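Putative DD-carboxypeptidase TP_0574 (Treponema pallidum, PDB 1O75) shows zinc-stimulated carboxypeptidase activity on synthetic depsipeptide substrates, binds penicillin, and may reduce peptidoglycan cross-linking in the cell envelope of this spirochaete. Local coordinates at residues T84-S87 with R88-K92; M206-P209 with H210-V213; G277-H280 with S281-W285. The protein carries 2 engineered substitutions. All blocks are in the same frame, centred on the assembly; numbering follows the deposited sequence.

Contact 1 of 3, residues T84-S87 with R88-K92; sequences TEDS and RGRKK. With PDX (2,3-di-O-sulfo-alpha-D-glucopyranose), chain C.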
loop_
_atom_site.group_PDB
_atom_site.type_symbol
_atom_site.label_atom_id
_atom_site.label_comp_id
_atom_site.label_asym_id
_atom_site.label_seq_id
_atom_site.Cartn_x
_atom_site.Cartn_y
_atom_site.Cartn_z
ATOM N N THR B 84 -5.222 -17.781 -11.306
ATOM C CA THR B 84 -5.679 -17.652 -9.935
ATOM C C THR B 84 -5.816 -16.143 -9.679
ATOM O O THR B 84 -5.750 -15.364 -10.611
ATOM C CB THR B 84 -4.678 -18.312 -8.938
ATOM O OG1 THR B 84 -5.182 -18.171 -7.605
ATOM C CG2 THR B 84 -3.308 -17.682 -9.030
ATOM N N GLU B 85 -6.028 -15.727 -8.438
ATOM C CA GLU B 85 -6.145 -14.292 -8.152
ATOM C C GLU B 85 -5.147 -13.895 -7.088
ATOM O O GLU B 85 -4.875 -14.683 -6.204
ATOM C CB GLU B 85 -7.543 -13.945 -7.631
ATOM C CG GLU B 85 -8.591 -13.823 -8.706
ATOM C CD GLU B 85 -9.963 -13.421 -8.156
ATOM O OE1 GLU B 85 -10.884 -13.229 -8.979
ATOM O OE2 GLU B 85 -10.115 -13.299 -6.915
ATOM N N ASP B 86 -4.597 -12.685 -7.172
ATOM C CA ASP B 86 -3.678 -12.257 -6.119
ATOM C C ASP B 86 -4.537 -11.716 -4.963
ATOM O O ASP B 86 -5.766 -11.860 -4.964
ATOM C CB ASP B 86 -2.689 -11.178 -6.606
ATOM C CG ASP B 86 -3.371 -9.900 -7.063
ATOM O OD1 ASP B 86 -4.523 -9.623 -6.640
ATOM O OD2 ASP B 86 -2.738 -9.150 -7.846
ATOM N N SER B 87 -3.877 -11.107 -3.981
ATOM C CA SER B 87 -4.522 -10.563 -2.788
ATOM C C SER B 87 -5.582 -9.521 -3.038
ATOM O O SER B 87 -6.544 -9.423 -2.285
ATOM C CB SER B 87 -3.455 -9.960 -1.854
ATOM O OG SER B 87 -2.674 -10.991 -1.283
ATOM N N ARG B 88 -5.401 -8.735 -4.086
ATOM C CA ARG B 88 -6.339 -7.677 -4.395
ATOM C C ARG B 88 -7.472 -8.150 -5.298
ATOM O O ARG B 88 -8.378 -7.384 -5.613
ATOM C CB ARG B 88 -5.594 -6.519 -5.065
ATOM C CG ARG B 88 -6.448 -5.289 -5.318
ATOM C CD ARG B 88 -5.639 -4.203 -6.039
ATOM N NE ARG B 88 -4.337 -3.980 -5.411
ATOM C CZ ARG B 88 -3.453 -3.075 -5.822
ATOM N NH1 ARG B 88 -3.731 -2.295 -6.861
ATOM N NH2 ARG B 88 -2.277 -2.968 -5.215
ATOM N N GLY B 89 -7.428 -9.409 -5.716
ATOM C CA GLY B 89 -8.489 -9.911 -6.579
ATOM C C GLY B 89 -8.187 -9.817 -8.064
ATOM O O GLY B 89 -9.079 -10.041 -8.888
ATOM N N ARG B 90 -6.943 -9.489 -8.410
ATOM C CA ARG B 90 -6.520 -9.391 -9.808
ATOM C C ARG B 90 -6.045 -10.765 -10.283
ATOM O O ARG B 90 -5.465 -11.515 -9.513
ATOM C CB ARG B 90 -5.357 -8.401 -9.970
ATOM C CG ARG B 90 -5.725 -6.963 -9.668
ATOM C CD ARG B 90 -4.494 -6.081 -9.660
ATOM N NE ARG B 90 -3.512 -6.525 -8.681
ATOM C CZ ARG B 90 -2.406 -5.843 -8.395
ATOM N NH1 ARG B 90 -2.161 -4.693 -9.020
ATOM N NH2 ARG B 90 -1.551 -6.301 -7.493
ATOM N N LYS B 91 -6.277 -11.071 -11.557
ATOM C CA LYS B 91 -5.861 -12.356 -12.121
ATOM C C LYS B 91 -4.342 -12.473 -12.226
ATOM O O LYS B 91 -3.666 -11.509 -12.571
ATOM C CB LYS B 91 -6.468 -12.539 -13.523
ATOM C CG LYS B 91 -7.992 -12.527 -13.538
ATOM C CD LYS B 91 -8.557 -13.593 -12.587
ATOM C CE LYS B 91 -10.091 -13.562 -12.573
ATOM N NZ LYS B 91 -10.626 -14.496 -11.532
ATOM N N LYS B 92 -3.816 -13.652 -11.921
ATOM C CA LYS B 92 -2.381 -13.922 -12.035
ATOM C C LYS B 92 -2.257 -15.405 -12.417
ATOM O O LYS B 92 -3.255 -16.146 -12.373
ATOM C CB LYS B 92 -1.656 -13.662 -10.716
ATOM C CG LYS B 92 -2.188 -14.495 -9.588
ATOM C CD LYS B 92 -1.391 -14.295 -8.322
ATOM C CE LYS B 92 -0.003 -14.870 -8.464
ATOM N NZ LYS B 92 0.791 -14.572 -7.244
HETATM C C1 PDX C . 0.303 0.530 -2.123
HETATM C C2 PDX C . -0.016 0.544 -3.610
HETATM C C3 PDX C . -1.509 0.339 -3.834
HETATM C C4 PDX C . -2.043 -0.912 -3.132
HETATM C C5 PDX C . -1.682 -0.845 -1.661
HETATM C C6 PDX C . -2.088 -2.051 -0.883
HETATM O O2 PDX C . 0.424 1.816 -4.131
HETATM O O3 PDX C . -1.735 0.192 -5.243
HETATM O O4 PDX C . -3.469 -1.078 -3.343
HETATM O O5 PDX C . -0.220 -0.674 -1.486
HETATM O O6 PDX C . -0.944 -2.592 -0.182
HETATM O O1S PDX C . 1.576 3.003 -5.752
HETATM O O2S PDX C . 1.617 0.626 -5.932
HETATM O O3S PDX C . 2.847 1.716 -4.110
HETATM O O1X PDX C . -2.561 0.553 -7.354
HETATM O O2X PDX C . -2.389 2.325 -5.766
HETATM O O3X PDX C . -4.102 0.669 -5.508
HETATM S S PDX C . 1.554 1.846 -5.075
HETATM S "S'" PDX C . -2.741 1.029 -5.978
#

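Contact 2 of 3, residues M206-P209 with H210-V213; sequences MESP and HDLV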
loop_
_atom_site.group_PDB
_atom_site.type_symbol
_atom_site.label_atom_id
_atom_site.label_comp_id
_atom_site.label_asym_id
_atom_site.label_seq_id
_atom_site.Cartn_x
_atom_site.Cartn_y
_atom_site.Cartn_z
ATOM N N MET B 206 15.215 26.094 -15.508
ATOM C CA MET B 206 13.974 26.297 -16.248
ATOM C C MET B 206 12.799 25.647 -15.507
ATOM O O MET B 206 12.841 24.460 -15.184
ATOM C CB MET B 206 14.133 25.701 -17.655
ATOM C CG MET B 206 12.998 25.976 -18.626
ATOM S SD MET B 206 11.783 24.627 -18.720
ATOM C CE MET B 206 10.233 25.580 -19.029
ATOM N N GLU B 207 11.762 26.427 -15.221
ATOM C CA GLU B 207 10.604 25.903 -14.511
ATOM C C GLU B 207 9.420 25.648 -15.428
ATOM O O GLU B 207 9.143 26.429 -16.349
ATOM C CB GLU B 207 10.191 26.861 -13.398
ATOM C CG GLU B 207 11.280 27.104 -12.372
ATOM C CD GLU B 207 10.818 28.014 -11.253
ATOM O OE1 GLU B 207 9.672 28.501 -11.344
ATOM O OE2 GLU B 207 11.589 28.245 -10.287
ATOM N N SER B 208 8.730 24.540 -15.170
ATOM C CA SER B 208 7.560 24.133 -15.939
ATOM C C SER B 208 6.407 23.846 -14.985
ATOM O O SER B 208 6.624 23.481 -13.830
ATOM C CB SER B 208 7.856 22.866 -16.728
ATOM O OG SER B 208 8.992 23.043 -17.539
ATOM N N PRO B 209 5.164 24.015 -15.458
ATOM C CA PRO B 209 3.972 23.767 -14.638
ATOM C C PRO B 209 3.907 22.336 -14.080
ATOM O O PRO B 209 3.407 22.121 -12.982
ATOM C CB PRO B 209 2.824 24.049 -15.606
ATOM C CG PRO B 209 3.413 25.105 -16.520
ATOM C CD PRO B 209 4.791 24.550 -16.782
ATOM N N HIS B 210 4.422 21.366 -14.829
ATOM C CA HIS B 210 4.374 19.972 -14.382
ATOM C C HIS B 210 5.484 19.566 -13.404
ATOM O O HIS B 210 5.515 18.421 -12.950
ATOM C CB HIS B 210 4.392 19.017 -15.594
ATOM C CG HIS B 210 5.743 18.830 -16.220
ATOM N ND1 HIS B 210 5.954 17.977 -17.282
ATOM C CD2 HIS B 210 6.943 19.401 -15.954
ATOM C CE1 HIS B 210 7.222 18.034 -17.648
ATOM N NE2 HIS B 210 7.844 18.890 -16.860
ATOM N N ASP B 211 6.389 20.494 -13.082
ATOM C CA ASP B 211 7.488 20.184 -12.164
ATOM C C ASP B 211 7.010 19.661 -10.814
ATOM O O ASP B 211 6.012 20.133 -10.266
ATOM C CB ASP B 211 8.372 21.421 -11.907
ATOM C CG ASP B 211 9.290 21.748 -13.075
ATOM O OD1 ASP B 211 9.683 20.835 -13.834
ATOM O OD2 ASP B 211 9.640 22.930 -13.220
ATOM N N LEU B 212 7.746 18.692 -10.283
ATOM C CA LEU B 212 7.461 18.106 -8.980
ATOM C C LEU B 212 8.456 18.593 -7.936
ATOM O O LEU B 212 9.589 18.948 -8.260
ATOM C CB LEU B 212 7.585 16.582 -9.029
ATOM C CG LEU B 212 6.819 15.768 -10.071
ATOM C CD1 LEU B 212 6.677 14.350 -9.579
ATOM C CD2 LEU B 212 5.484 16.379 -10.318
ATOM N N VAL B 213 8.023 18.580 -6.681
ATOM C CA VAL B 213 8.844 18.944 -5.545
ATOM C C VAL B 213 8.538 17.909 -4.461
ATOM O O VAL B 213 7.589 17.108 -4.588
ATOM C CB VAL B 213 8.508 20.363 -5.007
ATOM C CG1 VAL B 213 8.877 21.408 -6.052
ATOM C CG2 VAL B 213 7.034 20.460 -4.636
HETATM O O HOH W 1 11.022 22.185 -15.787
#

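Contact 3 of 3, residues G277-H280 with S281-W285; sequences GTKH and SADSW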
loop_
_atom_site.group_PDB
_atom_site.type_symbol
_atom_site.label_atom_id
_atom_site.label_comp_id
_atom_site.label_asym_id
_atom_site.label_seq_id
_atom_site.Cartn_x
_atom_site.Cartn_y
_atom_site.Cartn_z
ATOM N N GLY B 277 26.790 7.294 -7.578
ATOM C CA GLY B 277 25.809 7.107 -8.636
ATOM C C GLY B 277 24.974 5.923 -8.165
ATOM O O GLY B 277 25.368 5.240 -7.210
ATOM N N THR B 278 23.839 5.672 -8.815
ATOM C CA THR B 278 22.964 4.573 -8.425
ATOM C C THR B 278 22.454 3.835 -9.661
ATOM O O THR B 278 22.575 4.321 -10.793
ATOM C CB THR B 278 21.731 5.076 -7.676
ATOM O OG1 THR B 278 20.992 5.962 -8.536
ATOM C CG2 THR B 278 22.131 5.806 -6.360
ATOM N N LYS B 279 21.871 2.665 -9.428
ATOM C CA LYS B 279 21.312 1.856 -10.516
ATOM C C LYS B 279 19.873 1.554 -10.124
ATOM O O LYS B 279 19.603 1.141 -8.999
ATOM C CB LYS B 279 22.121 0.570 -10.671
ATOM C CG LYS B 279 23.545 0.865 -11.094
ATOM C CD LYS B 279 24.301 -0.385 -11.516
ATOM C CE LYS B 279 24.575 -1.298 -10.346
ATOM N NZ LYS B 279 25.508 -2.415 -10.750
ATOM N N HIS B 280 18.941 1.755 -11.044
ATOM C CA HIS B 280 17.547 1.519 -10.691
ATOM C C HIS B 280 17.295 0.052 -10.375
ATOM O O HIS B 280 17.993 -0.821 -10.870
ATOM C CB HIS B 280 16.621 1.982 -11.815
ATOM C CG HIS B 280 15.200 2.099 -11.382
ATOM N ND1 HIS B 280 14.811 2.934 -10.354
ATOM C CD2 HIS B 280 14.079 1.466 -11.805
ATOM C CE1 HIS B 280 13.510 2.810 -10.163
ATOM N NE2 HIS B 280 13.042 1.926 -11.028
ATOM N N SER B 281 16.308 -0.192 -9.524
ATOM C CA SER B 281 15.920 -1.525 -9.090
ATOM C C SER B 281 16.841 -1.985 -7.972
ATOM O O SER B 281 16.385 -2.452 -6.944
ATOM C CB SER B 281 15.955 -2.517 -10.246
ATOM O OG SER B 281 15.416 -3.735 -9.790
ATOM N N ALA B 282 18.142 -1.842 -8.151
ATOM C CA ALA B 282 19.045 -2.227 -7.076
ATOM C C ALA B 282 19.057 -1.150 -5.975
ATOM O O ALA B 282 19.025 -1.473 -4.790
ATOM C CB ALA B 282 20.470 -2.430 -7.628
ATOM N N ASP B 283 19.069 0.127 -6.369
ATOM C CA ASP B 283 19.162 1.229 -5.400
ATOM C C ASP B 283 17.955 2.137 -5.302
ATOM O O ASP B 283 17.845 2.937 -4.356
ATOM C CB ASP B 283 20.379 2.105 -5.734
ATOM C CG ASP B 283 21.637 1.291 -5.930
ATOM O OD1 ASP B 283 21.867 0.357 -5.138
ATOM O OD2 ASP B 283 22.392 1.573 -6.877
ATOM N N SER B 284 17.067 2.051 -6.289
ATOM C CA SER B 284 15.873 2.889 -6.269
ATOM C C SER B 284 14.713 2.112 -6.864
ATOM O O SER B 284 14.914 1.200 -7.661
ATOM C CB SER B 284 16.077 4.184 -7.064
ATOM O OG SER B 284 16.526 3.956 -8.395
ATOM N N TRP B 285 13.502 2.480 -6.474
ATOM C CA TRP B 285 12.354 1.773 -7.002
ATOM C C TRP B 285 11.090 2.588 -6.854
ATOM O O TRP B 285 11.024 3.552 -6.058
ATOM C CB TRP B 285 12.220 0.401 -6.319
ATOM C CG TRP B 285 12.196 0.464 -4.832
ATOM C CD1 TRP B 285 11.090 0.535 -4.030
ATOM C CD2 TRP B 285 13.336 0.534 -3.953
ATOM N NE1 TRP B 285 11.468 0.650 -2.711
ATOM C CE2 TRP B 285 12.838 0.655 -2.633
ATOM C CE3 TRP B 285 14.721 0.512 -4.153
ATOM C CZ2 TRP B 285 13.682 0.758 -1.515
ATOM C CZ3 TRP B 285 15.564 0.616 -3.040
ATOM C CH2 TRP B 285 15.038 0.738 -1.741
HETATM O O HOH W 2 18.617 5.106 -9.709
#

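Contact 1 of 3, residues T84-S87 with R88-K92
Asp86 and Arg90 face each other across a tight reversal of the chain, and most of the bonding is concentrated there. The Asp86 carboxylate stands between its own backbone N and carbonyl carbon (chi1 62°), which brings OD1 over the turn and OD2 out to the arginine. OD1 accepts Arg90 N at 3.0 Å from above the carboxylate plane, and takes a weak bond from Arg88 N as well. OD2 offers its syn lone pair to Arg90 NE at 2.9 Å, with a weak second bond from NH2. The guanidinium and carboxylate planes are 53° apart, so this salt bridge is not a flat, two-pronged pair. Backbone bonds close the same knot: Asp86 N to Arg90 O is 2.8 Å and Gly89 N to Asp86 O is 3.1 Å. Further along, Thr84 CG2 presses on Lys92 CG at 3.4 Å, tighter than ordinary carbon contact, while Lys92 NZ reaches Asp376 of the second subunit.

The face bearing Glu85 and Lys91 is looser. Both lie exposed, linked by a salt bridge of 2.9 Å between OE1 and NZ. Arg88 is a separate arm, bent at chi3 (-48°), whose guanidinium reaches beyond the turn: its NH1 donates to the sulfate oxygen O1X of the bound sugar PDX at 3.1 Å, and its NE to Tyr221 OH of the second subunit. PDX O4 lies over one face of this guanidinium and Arg90 NH1 over the opposite face.

Type I turn geometry from Asp86 to Gly89, the left-handed backbone of Gly89 and the Asp86 N to Arg90 O bond together identify a type I turn with a G1 beta bulge, closing the antiparallel hairpin of strands 69-85 and 91-98.

Contact 2 of 3, residues M206-P209 with H210-V213
Asp211 OD2 is gripped by the N-H of Ser208 at 2.7 Å, nearly straight at 175°, and by a salt bridge from Arg323 of the same chain. The setting is a type I beta turn, Ser208 to Asp211, which leads into strand 212-220 of a domain assigned to the E-set clan. The turn is closed by its backbone bond from Asp211 N to Ser208 O, 3.1 Å. Asp211 therefore meets Ser208 twice, in opposite senses: its own N-H goes to the serine carbonyl, and its carboxylate takes the serine N-H.

That N-H arrives 53° out of the carboxylate plane. The carboxylate CG lies anti to the carbonyl carbon of Asp211, beside its own N, which turns the group back over the start of the turn. The other oxygen, OD1, accepts from a water at 2.7 Å; the same water donates to Met206 O at 3.0 Å and accepts from Ser208 OG at 2.8 Å. One molecule thus ties the Met206 carbonyl, the serine hydroxyl and the aspartate together. Glu207 OE1 is 5.9 Å from Asp211 OD2, and Glu207 also packs on Arg323, whose positive charge probably offsets the proximity of the two acids.

Pro209 takes the second position of the turn, where its ring-restricted backbone suits the helical phi of a type I turn. His210 follows it and is exposed; its NE2 donates to Gly321 O and its ring stacks on that of Tyr322, so the imidazole is held from beyond the turn. With its CG set between backbone N and carbonyl carbon (chi1 78°), the ring turns back toward the serine, and CD2 comes within 3.7 Å of Ser208 CB.

Contact 3 of 3, residues G277-H280 with S281-W285
Thr278 to His280 run in an extended conformation, and the chain then folds back at Ser281, whose positive phi of 82° with a negative psi is that of a classic gamma turn; its Ala282 N to His280 O bond, 2.9 Å, is weak. Two firmer bonds fix the return. Asp283 N reaches Lys279 O at 2.9 Å, almost exactly along the carbonyl axis, and within the second segment Ser281 N meets Ser284 O at 2.7 Å.

Asp283 reciprocates with its side chain: OD2 accepts Lys279 N at 2.8 Å on its anti side, so Lys279 is held at both its N-H and its carbonyl by one residue. The aspartate CB also packs against Thr278 CB at 3.8 Å, while its OD1 is paired with Arg304. Next to this, His280 ND1 and Ser284 OG share a hydrogen bond of 2.8 Å. Ser284 OG sits between its backbone N and carbonyl carbon (chi1 54°), which aims it at the ring, and a water links this hydroxyl to Thr278 OG1, which is also bonded to Val258 O. Ser284 O lies 3.1 Å above one face of the imidazole, offset toward its rim.

The bend joins strand 274-276, at the edge of one four-stranded sheet, to strand 284-285, at the edge of another, where Asp283 and Trp285 bond to Gly297 and Ser295 on strand 293-298. Gln65 of helix 60-65 touches His280, Tyr17 of helix 17-25 binds its N-H, and Tyr69 of strand 69-85 meets its ring.

In the fold
The three turns come in series along the chain. Contact 1 caps the hairpin of strands 69-85 and 91-98 in a large mixed beta-sheet, within Tp47 domain a; contacts 2 and 3 both fall in domain C. Contact 2 opens strand 212-220 and contact 3 leads into strand 284-285, the two outermost strands of one four-stranded sheet, with centres about 23 Å apart. Contact 1 lies farther off, its centre about 37 Å from that of contact 2 and about 28 Å from that of contact 3. Contact 3 is buried near the chain centre, whereas contact 1 meets the second subunit of the crystal dimer, including Thr216 of its strand 212-220; the protein is probably monomeric in solution.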